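Local structure of probable ferredoxin-dependent nitrite reductase NirA (Mycobacterium tuberculosis, 1ZJ8) at residues Ala213-Thr221 with Tyr293-Leu302; Cys434-Arg442 with Asn470-Cys478. The protein reduces sulfite to sulfide with electrons supplied by ferredoxin, using a siroheme and a [4Fe-4S] cluster, for the biosynthesis of sulfur-containing amino acids and cofactors. All blocks are in the same frame, centred on the assembly; numbering follows the deposited sequence.

Contact 1: Ala213-Thr221 with Tyr293-Leu302; sequences ADLPRKYKT and YRRLRAKARL. With SRM (siroheme), chain E.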
# COMPACT_ATOMS: atom_id res chain seq x y z
N ALA A 213 10.62 -11.50 -13.31
CA ALA A 213 9.46 -12.29 -12.91
C ALA A 213 9.75 -13.28 -11.77
O ALA A 213 8.82 -13.87 -11.25
CB ALA A 213 8.88 -13.02 -14.12
N ASP A 214 11.01 -13.46 -11.39
CA ASP A 214 11.34 -14.40 -10.31
C ASP A 214 12.39 -13.80 -9.39
O ASP A 214 13.61 -13.86 -9.66
CB ASP A 214 11.81 -15.75 -10.89
CG ASP A 214 12.08 -16.82 -9.82
OD1 ASP A 214 11.88 -16.56 -8.61
OD2 ASP A 214 12.50 -17.93 -10.20
N LEU A 215 11.89 -13.22 -8.30
CA LEU A 215 12.72 -12.57 -7.29
C LEU A 215 12.59 -13.33 -5.96
O LEU A 215 11.66 -14.14 -5.77
CB LEU A 215 12.33 -11.09 -7.12
CG LEU A 215 12.00 -10.27 -8.37
CD1 LEU A 215 11.67 -8.85 -7.98
CD2 LEU A 215 13.13 -10.27 -9.36
N PRO A 216 13.54 -13.10 -5.04
CA PRO A 216 13.50 -13.68 -3.70
C PRO A 216 12.16 -13.49 -2.99
O PRO A 216 11.75 -14.35 -2.20
CB PRO A 216 14.58 -12.90 -2.95
CG PRO A 216 15.55 -12.47 -4.01
CD PRO A 216 14.77 -12.30 -5.26
N ARG A 217 11.51 -12.35 -3.24
CA ARG A 217 10.17 -12.09 -2.75
C ARG A 217 9.52 -10.92 -3.49
O ARG A 217 10.00 -10.49 -4.55
CB ARG A 217 10.23 -11.78 -1.25
CG ARG A 217 9.69 -12.89 -0.38
CD ARG A 217 9.27 -12.32 0.97
NE ARG A 217 8.36 -13.20 1.69
CZ ARG A 217 7.11 -13.45 1.31
NH1 ARG A 217 6.59 -12.88 0.21
NH2 ARG A 217 6.38 -14.27 2.04
N LYS A 218 8.41 -10.42 -2.92
CA LYS A 218 7.76 -9.21 -3.42
C LYS A 218 8.70 -8.01 -3.31
O LYS A 218 9.58 -7.96 -2.43
CB LYS A 218 6.44 -8.96 -2.66
CG LYS A 218 6.57 -8.63 -1.18
CD LYS A 218 5.26 -8.11 -0.59
CE LYS A 218 4.41 -9.21 0.06
NZ LYS A 218 3.07 -8.70 0.48
N TYR A 219 8.49 -7.04 -4.21
CA TYR A 219 9.37 -5.89 -4.42
C TYR A 219 8.58 -4.62 -4.70
O TYR A 219 7.90 -4.50 -5.72
CB TYR A 219 10.27 -6.18 -5.61
CG TYR A 219 11.38 -5.19 -5.89
CD1 TYR A 219 12.54 -5.21 -5.17
CD2 TYR A 219 11.29 -4.30 -6.95
CE1 TYR A 219 13.57 -4.35 -5.45
CE2 TYR A 219 12.32 -3.44 -7.25
CZ TYR A 219 13.48 -3.47 -6.50
OH TYR A 219 14.54 -2.63 -6.77
N LYS A 220 8.69 -3.66 -3.79
CA LYS A 220 7.85 -2.48 -3.77
C LYS A 220 8.66 -1.23 -4.12
O LYS A 220 9.74 -0.98 -3.54
CB LYS A 220 7.21 -2.32 -2.38
CG LYS A 220 6.09 -3.29 -2.13
CD LYS A 220 5.58 -3.25 -0.70
CE LYS A 220 4.35 -4.16 -0.56
NZ LYS A 220 3.97 -4.52 0.83
N THR A 221 8.09 -0.43 -5.02
CA THR A 221 8.77 0.72 -5.56
C THR A 221 7.92 2.00 -5.42
O THR A 221 6.69 1.99 -5.63
CB THR A 221 9.17 0.46 -7.02
OG1 THR A 221 10.11 -0.62 -7.07
CG2 THR A 221 9.78 1.68 -7.68
N TYR A 293 18.28 -13.21 -0.36
CA TYR A 293 18.19 -14.53 0.26
C TYR A 293 16.96 -15.30 -0.23
O TYR A 293 15.91 -14.71 -0.45
CB TYR A 293 18.15 -14.38 1.78
CG TYR A 293 19.28 -13.54 2.35
CD1 TYR A 293 20.55 -13.55 1.79
CD2 TYR A 293 19.08 -12.75 3.48
CE1 TYR A 293 21.60 -12.79 2.32
CE2 TYR A 293 20.14 -11.99 4.03
CZ TYR A 293 21.40 -12.02 3.44
OH TYR A 293 22.44 -11.27 3.96
N ARG A 294 17.12 -16.61 -0.45
CA ARG A 294 16.04 -17.46 -0.98
C ARG A 294 15.92 -18.79 -0.19
O ARG A 294 15.56 -19.84 -0.74
CB ARG A 294 16.23 -17.72 -2.49
CG ARG A 294 16.45 -16.44 -3.33
CD ARG A 294 16.80 -16.73 -4.79
NE ARG A 294 15.61 -16.83 -5.63
CZ ARG A 294 15.31 -16.03 -6.67
NH1 ARG A 294 16.13 -15.05 -7.05
NH2 ARG A 294 14.19 -16.24 -7.36
N ARG A 295 16.18 -18.68 1.11
CA ARG A 295 16.21 -19.82 2.02
C ARG A 295 15.02 -19.79 3.00
O ARG A 295 14.10 -20.59 2.87
CB ARG A 295 17.54 -19.81 2.77
CG ARG A 295 17.75 -20.98 3.70
CD ARG A 295 19.10 -20.88 4.35
NE ARG A 295 19.16 -19.77 5.29
CZ ARG A 295 18.73 -19.81 6.56
NH1 ARG A 295 18.18 -20.91 7.06
NH2 ARG A 295 18.84 -18.73 7.33
N LEU A 296 15.05 -18.88 3.98
CA LEU A 296 13.90 -18.66 4.86
C LEU A 296 12.90 -17.73 4.17
O LEU A 296 13.25 -16.62 3.75
CB LEU A 296 14.32 -18.06 6.21
CG LEU A 296 15.18 -18.92 7.15
CD1 LEU A 296 15.62 -18.16 8.43
CD2 LEU A 296 14.46 -20.22 7.52
N ARG A 297 11.65 -18.18 4.07
CA ARG A 297 10.55 -17.40 3.48
C ARG A 297 10.33 -16.05 4.16
O ARG A 297 10.03 -15.08 3.50
CB ARG A 297 9.24 -18.18 3.56
CG ARG A 297 8.30 -17.88 2.46
CD ARG A 297 8.74 -18.57 1.18
NE ARG A 297 8.04 -18.06 0.00
CZ ARG A 297 8.43 -17.01 -0.72
NH1 ARG A 297 9.50 -16.28 -0.38
NH2 ARG A 297 7.72 -16.64 -1.78
N ALA A 298 10.49 -16.01 5.48
CA ALA A 298 10.38 -14.76 6.23
C ALA A 298 11.73 -14.05 6.41
O ALA A 298 11.82 -13.13 7.23
CB ALA A 298 9.75 -15.02 7.59
N LYS A 299 12.76 -14.47 5.69
CA LYS A 299 14.06 -13.78 5.72
C LYS A 299 14.58 -13.61 4.29
O LYS A 299 15.79 -13.71 4.03
CB LYS A 299 15.05 -14.56 6.60
CG LYS A 299 16.33 -13.79 7.07
CD LYS A 299 17.52 -14.79 7.22
CE LYS A 299 18.90 -14.13 7.25
NZ LYS A 299 19.42 -13.96 8.63
N ALA A 300 13.64 -13.32 3.38
CA ALA A 300 13.91 -13.27 1.94
C ALA A 300 13.97 -11.85 1.38
O ALA A 300 14.56 -11.63 0.32
CB ALA A 300 12.85 -14.09 1.20
N ARG A 301 13.38 -10.89 2.08
CA ARG A 301 13.17 -9.54 1.55
C ARG A 301 14.42 -8.67 1.55
O ARG A 301 15.34 -8.87 2.37
CB ARG A 301 12.07 -8.84 2.33
CG ARG A 301 10.78 -9.59 2.20
CD ARG A 301 9.60 -8.72 2.21
NE ARG A 301 9.64 -7.68 1.20
CZ ARG A 301 8.66 -6.80 1.03
NH1 ARG A 301 7.58 -6.88 1.78
NH2 ARG A 301 8.75 -5.87 0.10
N LEU A 302 14.44 -7.69 0.66
CA LEU A 302 15.62 -6.89 0.44
C LEU A 302 16.11 -6.19 1.71
O LEU A 302 17.32 -6.05 1.91
CB LEU A 302 15.36 -5.87 -0.66
CG LEU A 302 16.55 -4.99 -1.06
CD1 LEU A 302 17.73 -5.86 -1.47
CD2 LEU A 302 16.16 -4.03 -2.18
FE SRM E . -0.23 -6.64 1.79
CHA SRM E . -0.29 -10.03 2.17
CHB SRM E . -3.58 -6.59 1.80
CHC SRM E . -0.16 -3.41 1.39
CHD SRM E . 2.53 -6.46 3.87
NA SRM E . -1.64 -8.05 1.75
C1A SRM E . -1.49 -9.39 1.79
C2A SRM E . -2.71 -10.15 1.38
CMA SRM E . -2.60 -10.55 -0.06
CDA SRM E . -3.02 -11.30 2.31
CEA SRM E . -2.71 -12.70 1.88
O3A SRM E . -1.53 -13.00 1.66
O4A SRM E . -3.61 -13.54 1.74
C3A SRM E . -3.75 -9.11 1.58
CAA SRM E . -4.83 -9.10 0.55
CBA SRM E . -5.87 -10.02 1.13
CCA SRM E . -7.25 -9.61 0.72
O1A SRM E . -7.52 -8.39 0.68
O2A SRM E . -8.07 -10.50 0.39
C4A SRM E . -2.96 -7.85 1.70
NB SRM E . -1.63 -5.29 1.48
C1B SRM E . -2.96 -5.39 1.46
C2B SRM E . -3.68 -4.15 1.03
CMB SRM E . -4.87 -4.40 0.15
CDB SRM E . -4.16 -3.46 2.27
CEB SRM E . -4.93 -2.20 2.12
O3B SRM E . -6.14 -2.12 2.42
O4B SRM E . -4.32 -1.23 1.68
C3B SRM E . -2.53 -3.40 0.39
CAB SRM E . -2.38 -3.78 -1.06
CBB SRM E . -1.71 -2.70 -1.85
CCB SRM E . -1.37 -3.20 -3.23
O1B SRM E . -2.05 -2.88 -4.20
O2B SRM E . -0.39 -3.92 -3.42
C4B SRM E . -1.37 -4.04 1.10
NC SRM E . 0.85 -5.24 2.57
C1C SRM E . 0.86 -3.95 2.15
C2C SRM E . 1.76 -3.15 2.84
CDC SRM E . 1.88 -1.66 2.86
CEC SRM E . 2.70 -0.95 1.86
O3C SRM E . 3.15 -1.56 0.86
O4C SRM E . 2.90 0.26 2.08
C3C SRM E . 2.47 -4.05 3.58
CAC SRM E . 3.57 -3.55 4.46
CBC SRM E . 4.85 -3.01 3.85
CCC SRM E . 5.73 -4.18 3.45
O1C SRM E . 5.43 -4.91 2.47
O2C SRM E . 6.76 -4.38 4.16
C4C SRM E . 1.96 -5.30 3.35
ND SRM E . 1.08 -7.99 2.53
C1D SRM E . 1.99 -7.69 3.47
C2D SRM E . 2.37 -8.88 4.13
CAD SRM E . 3.74 -9.05 4.76
CBD SRM E . 4.85 -9.64 3.94
CCD SRM E . 6.27 -9.74 4.42
O1D SRM E . 7.12 -9.06 3.80
O2D SRM E . 6.58 -10.47 5.40
C3D SRM E . 1.67 -9.91 3.53
CDD SRM E . 2.06 -11.36 3.57
CED SRM E . 3.16 -11.94 2.72
O3D SRM E . 3.65 -11.30 1.78
O4D SRM E . 3.62 -13.07 2.94
C4D SRM E . 0.88 -9.35 2.54
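Arg-301 and Lys-218 form the tightly packed, buried end of this contact. Lys-218 lays its CG over the centre of the Arg-301 guanidinium, 3.5 Å from CZ, while NH1 of Arg-301 gives a nearly straight hydrogen bond to O1D of the siroheme (3.0 Å, 174°). Bends at chi2 and chi3 bring the Arg-301 guanidinium round to the carboxylates, and Asp-235 pairs with its NH2. CG of Arg-301 also packs against CD of Arg-217, at 3.4 Å. Further along, Pro-216 CB faces the carbonyl oxygens of Tyr-293 and Ala-300, and its ring nitrogen lies over the Arg-294 guanidinium. The more solvent-open side holds Asp-214 and the Arg-217/Arg-297 pair. Asp-214 OD1, which Lys-41 shares, forms a salt bridge with Arg-294 NH2 at the guanidinium edge (2.6 Å). The guanidinium groups of Arg-217 and Arg-297 stack offset, planes 18° apart and centres separated by 4.3 Å. Arg-217 NE donates to Arg-297 O (3.1 Å), NH2 of Arg-297 forms a salt bridge with Asp-174, and NH2 of Arg-217 comes 3.1 Å from O4D of the siroheme. Beyond them the 293-302 loop runs loosely out to the exposed Leu-296 and Ala-298. Inward, Tyr-219 and Leu-302 lie side by side against helix 277-291, Phe-288 touching both and Val-284 touching Tyr-219, as segment 213-221 enters strand 219-224 between parallel neighbours 176-181 and 236-243.

Contact 2: Cys434-Arg442 with Asn470-Cys478; sequences CKLSFAETR and NINGCPNSC. With SRM (siroheme), chain E.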
# COMPACT_ATOMS: atom_id res chain seq x y z
N CYS A 434 -9.63 -11.77 4.30
CA CYS A 434 -8.24 -12.18 4.37
C CYS A 434 -8.02 -13.48 5.18
O CYS A 434 -8.57 -13.62 6.28
CB CYS A 434 -7.42 -11.06 5.01
SG CYS A 434 -5.69 -11.40 4.89
N LYS A 435 -7.20 -14.39 4.66
CA LYS A 435 -6.96 -15.67 5.33
C LYS A 435 -5.96 -15.60 6.48
O LYS A 435 -5.83 -16.58 7.22
CB LYS A 435 -6.48 -16.72 4.34
CG LYS A 435 -7.48 -17.08 3.24
CD LYS A 435 -6.86 -18.07 2.24
CE LYS A 435 -5.42 -17.65 1.79
NZ LYS A 435 -5.30 -16.20 1.39
N LEU A 436 -5.28 -14.47 6.66
CA LEU A 436 -4.26 -14.36 7.71
C LEU A 436 -4.62 -13.44 8.89
O LEU A 436 -3.78 -13.20 9.77
CB LEU A 436 -2.93 -13.91 7.10
CG LEU A 436 -2.52 -14.67 5.85
CD1 LEU A 436 -1.19 -14.11 5.32
CD2 LEU A 436 -2.44 -16.18 6.11
N SER A 437 -5.87 -12.95 8.90
CA SER A 437 -6.37 -12.00 9.92
C SER A 437 -6.96 -12.67 11.16
O SER A 437 -7.60 -13.71 11.06
CB SER A 437 -7.47 -11.13 9.32
OG SER A 437 -7.99 -11.75 8.14
N PHE A 438 -6.78 -12.02 12.30
CA PHE A 438 -7.39 -12.45 13.56
C PHE A 438 -8.58 -11.53 13.93
O PHE A 438 -9.38 -11.86 14.81
CB PHE A 438 -6.35 -12.48 14.68
CG PHE A 438 -5.17 -13.33 14.36
CD1 PHE A 438 -5.35 -14.70 14.13
CD2 PHE A 438 -3.91 -12.78 14.24
CE1 PHE A 438 -4.27 -15.52 13.80
CE2 PHE A 438 -2.81 -13.60 13.91
CZ PHE A 438 -2.99 -14.97 13.69
N ALA A 439 -8.70 -10.41 13.22
CA ALA A 439 -9.75 -9.43 13.50
C ALA A 439 -10.29 -8.76 12.25
O ALA A 439 -9.69 -8.79 11.16
CB ALA A 439 -9.24 -8.37 14.47
N GLU A 440 -11.45 -8.15 12.47
CA GLU A 440 -12.15 -7.39 11.46
C GLU A 440 -11.64 -5.94 11.48
O GLU A 440 -11.43 -5.34 12.52
CB GLU A 440 -13.66 -7.47 11.72
CG GLU A 440 -14.50 -6.83 10.65
CD GLU A 440 -14.12 -7.34 9.26
OE1 GLU A 440 -14.42 -8.54 9.02
OE2 GLU A 440 -13.53 -6.56 8.45
N THR A 441 -11.42 -5.39 10.30
CA THR A 441 -10.76 -4.09 10.17
C THR A 441 -11.53 -3.12 9.27
O THR A 441 -11.88 -2.02 9.73
CB THR A 441 -9.33 -4.27 9.62
OG1 THR A 441 -9.36 -5.11 8.46
CG2 THR A 441 -8.43 -4.89 10.66
N ARG A 442 -11.79 -3.50 8.01
CA ARG A 442 -12.39 -2.57 7.08
C ARG A 442 -13.85 -2.25 7.41
O ARG A 442 -14.28 -1.11 7.25
CB ARG A 442 -12.25 -2.98 5.60
CG ARG A 442 -12.33 -1.71 4.69
CD ARG A 442 -12.19 -1.90 3.18
NE ARG A 442 -10.95 -2.55 2.77
CZ ARG A 442 -9.73 -2.04 2.86
NH1 ARG A 442 -9.53 -0.85 3.38
NH2 ARG A 442 -8.69 -2.74 2.44
N ASN A 470 -4.13 3.58 12.45
CA ASN A 470 -4.06 2.47 11.49
C ASN A 470 -4.48 1.14 12.13
O ASN A 470 -3.88 0.72 13.13
CB ASN A 470 -2.66 2.34 10.92
CG ASN A 470 -2.24 3.55 10.10
OD1 ASN A 470 -2.97 4.52 10.00
ND2 ASN A 470 -1.05 3.50 9.53
N ILE A 471 -5.49 0.49 11.55
CA ILE A 471 -6.04 -0.76 12.06
C ILE A 471 -5.65 -1.93 11.17
O ILE A 471 -6.11 -2.05 10.03
CB ILE A 471 -7.58 -0.72 12.15
CG1 ILE A 471 -8.07 0.65 12.63
CG2 ILE A 471 -8.09 -1.84 13.07
CD1 ILE A 471 -9.57 0.72 12.93
N ASN A 472 -4.81 -2.82 11.69
CA ASN A 472 -4.34 -3.98 10.94
C ASN A 472 -4.88 -5.27 11.56
O ASN A 472 -4.95 -5.37 12.78
CB ASN A 472 -2.81 -4.00 10.92
CG ASN A 472 -2.22 -2.71 10.35
OD1 ASN A 472 -1.62 -2.72 9.27
ND2 ASN A 472 -2.37 -1.60 11.08
N GLY A 473 -5.27 -6.23 10.72
CA GLY A 473 -5.87 -7.50 11.17
C GLY A 473 -4.89 -8.62 11.58
O GLY A 473 -5.32 -9.70 12.02
N CYS A 474 -3.59 -8.36 11.42
CA CYS A 474 -2.53 -9.32 11.78
C CYS A 474 -1.17 -8.61 11.70
O CYS A 474 -1.12 -7.44 11.32
CB CYS A 474 -2.58 -10.53 10.84
SG CYS A 474 -1.60 -10.28 9.36
N PRO A 475 -0.08 -9.31 12.05
CA PRO A 475 1.24 -8.64 12.17
C PRO A 475 1.94 -8.23 10.86
O PRO A 475 2.94 -7.48 10.94
CB PRO A 475 2.09 -9.66 12.95
CG PRO A 475 1.17 -10.76 13.34
CD PRO A 475 0.02 -10.74 12.39
N ASN A 476 1.43 -8.69 9.71
CA ASN A 476 1.99 -8.32 8.39
C ASN A 476 2.05 -6.80 8.13
O ASN A 476 2.85 -6.36 7.32
CB ASN A 476 1.21 -9.02 7.24
CG ASN A 476 1.49 -10.56 7.15
OD1 ASN A 476 2.62 -11.01 7.34
ND2 ASN A 476 0.45 -11.34 6.82
N SER A 477 1.20 -6.02 8.80
CA SER A 477 1.27 -4.54 8.79
C SER A 477 0.95 -3.89 7.43
O SER A 477 1.59 -2.90 7.05
CB SER A 477 2.65 -4.09 9.31
OG SER A 477 2.58 -2.85 9.98
N CYS A 478 -0.05 -4.42 6.72
CA CYS A 478 -0.51 -3.88 5.43
C CYS A 478 -1.02 -2.47 5.48
O CYS A 478 -0.97 -1.76 4.48
CB CYS A 478 -1.64 -4.74 4.88
SG CYS A 478 -1.17 -6.43 4.36
FE SRM E . -0.23 -6.64 1.79
CHA SRM E . -0.29 -10.03 2.17
CHB SRM E . -3.58 -6.59 1.80
CHC SRM E . -0.16 -3.41 1.39
CHD SRM E . 2.53 -6.46 3.87
NA SRM E . -1.64 -8.05 1.75
C1A SRM E . -1.49 -9.39 1.79
C2A SRM E . -2.71 -10.15 1.38
CMA SRM E . -2.60 -10.55 -0.06
CDA SRM E . -3.02 -11.30 2.31
CEA SRM E . -2.71 -12.70 1.88
O3A SRM E . -1.53 -13.00 1.66
O4A SRM E . -3.61 -13.54 1.74
C3A SRM E . -3.75 -9.11 1.58
CAA SRM E . -4.83 -9.10 0.55
CBA SRM E . -5.87 -10.02 1.13
CCA SRM E . -7.25 -9.61 0.72
O1A SRM E . -7.52 -8.39 0.68
O2A SRM E . -8.07 -10.50 0.39
C4A SRM E . -2.96 -7.85 1.70
NB SRM E . -1.63 -5.29 1.48
C1B SRM E . -2.96 -5.39 1.46
C2B SRM E . -3.68 -4.15 1.03
CMB SRM E . -4.87 -4.40 0.15
CDB SRM E . -4.16 -3.46 2.27
CEB SRM E . -4.93 -2.20 2.12
O3B SRM E . -6.14 -2.12 2.42
O4B SRM E . -4.32 -1.23 1.68
C3B SRM E . -2.53 -3.40 0.39
CAB SRM E . -2.38 -3.78 -1.06
CBB SRM E . -1.71 -2.70 -1.85
CCB SRM E . -1.37 -3.20 -3.23
O1B SRM E . -2.05 -2.88 -4.20
O2B SRM E . -0.39 -3.92 -3.42
C4B SRM E . -1.37 -4.04 1.10
NC SRM E . 0.85 -5.24 2.57
C1C SRM E . 0.86 -3.95 2.15
C2C SRM E . 1.76 -3.15 2.84
CDC SRM E . 1.88 -1.66 2.86
CEC SRM E . 2.70 -0.95 1.86
O3C SRM E . 3.15 -1.56 0.86
O4C SRM E . 2.90 0.26 2.08
C3C SRM E . 2.47 -4.05 3.58
CAC SRM E . 3.57 -3.55 4.46
CBC SRM E . 4.85 -3.01 3.85
CCC SRM E . 5.73 -4.18 3.45
O1C SRM E . 5.43 -4.91 2.47
O2C SRM E . 6.76 -4.38 4.16
C4C SRM E . 1.96 -5.30 3.35
ND SRM E . 1.08 -7.99 2.53
C1D SRM E . 1.99 -7.69 3.47
C2D SRM E . 2.37 -8.88 4.13
CAD SRM E . 3.74 -9.05 4.76
CBD SRM E . 4.85 -9.64 3.94
CCD SRM E . 6.27 -9.74 4.42
O1D SRM E . 7.12 -9.06 3.80
O2D SRM E . 6.58 -10.47 5.40
C3D SRM E . 1.67 -9.91 3.53
CDD SRM E . 2.06 -11.36 3.57
CED SRM E . 3.16 -11.94 2.72
O3D SRM E . 3.65 -11.30 1.78
O4D SRM E . 3.62 -13.07 2.94
C4D SRM E . 0.88 -9.35 2.54
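Ile-471, near the end of strand 469-472, meets Thr-441 methyl to methyl, the two CG2 atoms 3.9 Å apart. In Thr-441 a chi1 of 49° puts OG1 between the backbone N and the carbonyl carbon and CG2 anti to the carbonyl carbon, so the methyl faces Gly-473 N (3.4 Å) while OG1 hydrogen-bonds Cys-428 O. Asn-472 turns away from segment 434-442 and bonds through OD1 to the backbone of Ala-479. Gly-473 lies closest to Ser-437 along the backbone, and its carbonyl takes the N-H of Phe-438 in a nearly linear hydrogen bond (2.8 Å, 169°); the CA of Ser-437 approaches the same oxygen. Cys-474 then puts its CB against the carbonyl of Leu-436 and beside the ring of Phe-438, which also touches CD of Pro-475. A type I turn from Cys-474 to Ser-477 lets the N-H of Asn-476 point back to Cys-474 SG (3.4 Å). Asn-476 meets Leu-436 CD1 with ND2 and packs its CB on the siroheme, at C2D. Cys-478 closes the segment with SG 2.7 Å from the siroheme iron. Cys-434, Cys-474 and Cys-478 are cluster ligands. The N-H bonds to two of these sulfurs, from Asn-476 and, to Cys-434, from Leu-436 (3.6 Å), would draw charge off the thiolates and probably ease cluster reduction, while Cys-478, the probable axial ligand, would bridge cluster and siroheme and so couple them electronically.

How the contacts relate
Contacts 1 and 2 belong to the two successive 4Fe-4S family regions of the chain, and both touch the siroheme. Their centres lie 21 Å apart and their nearest atoms about 6 Å, without touching. They address opposite faces of the macrocycle: contact 2 brings the cluster and the sulfur of Cys-478, probably the axial ligand, to one, whereas contact 1 puts Lys-218 and Lys-220 on the other side, while its arginines meet carboxylates at the rim. The side chain of Lys-218 comes about 6 Å from that of Cys-478 and about 8 Å from the cluster. This division is consistent with electrons arriving from the 434-478 side and an anionic substrate such as sulfite binding on the basic side, as in related reductases.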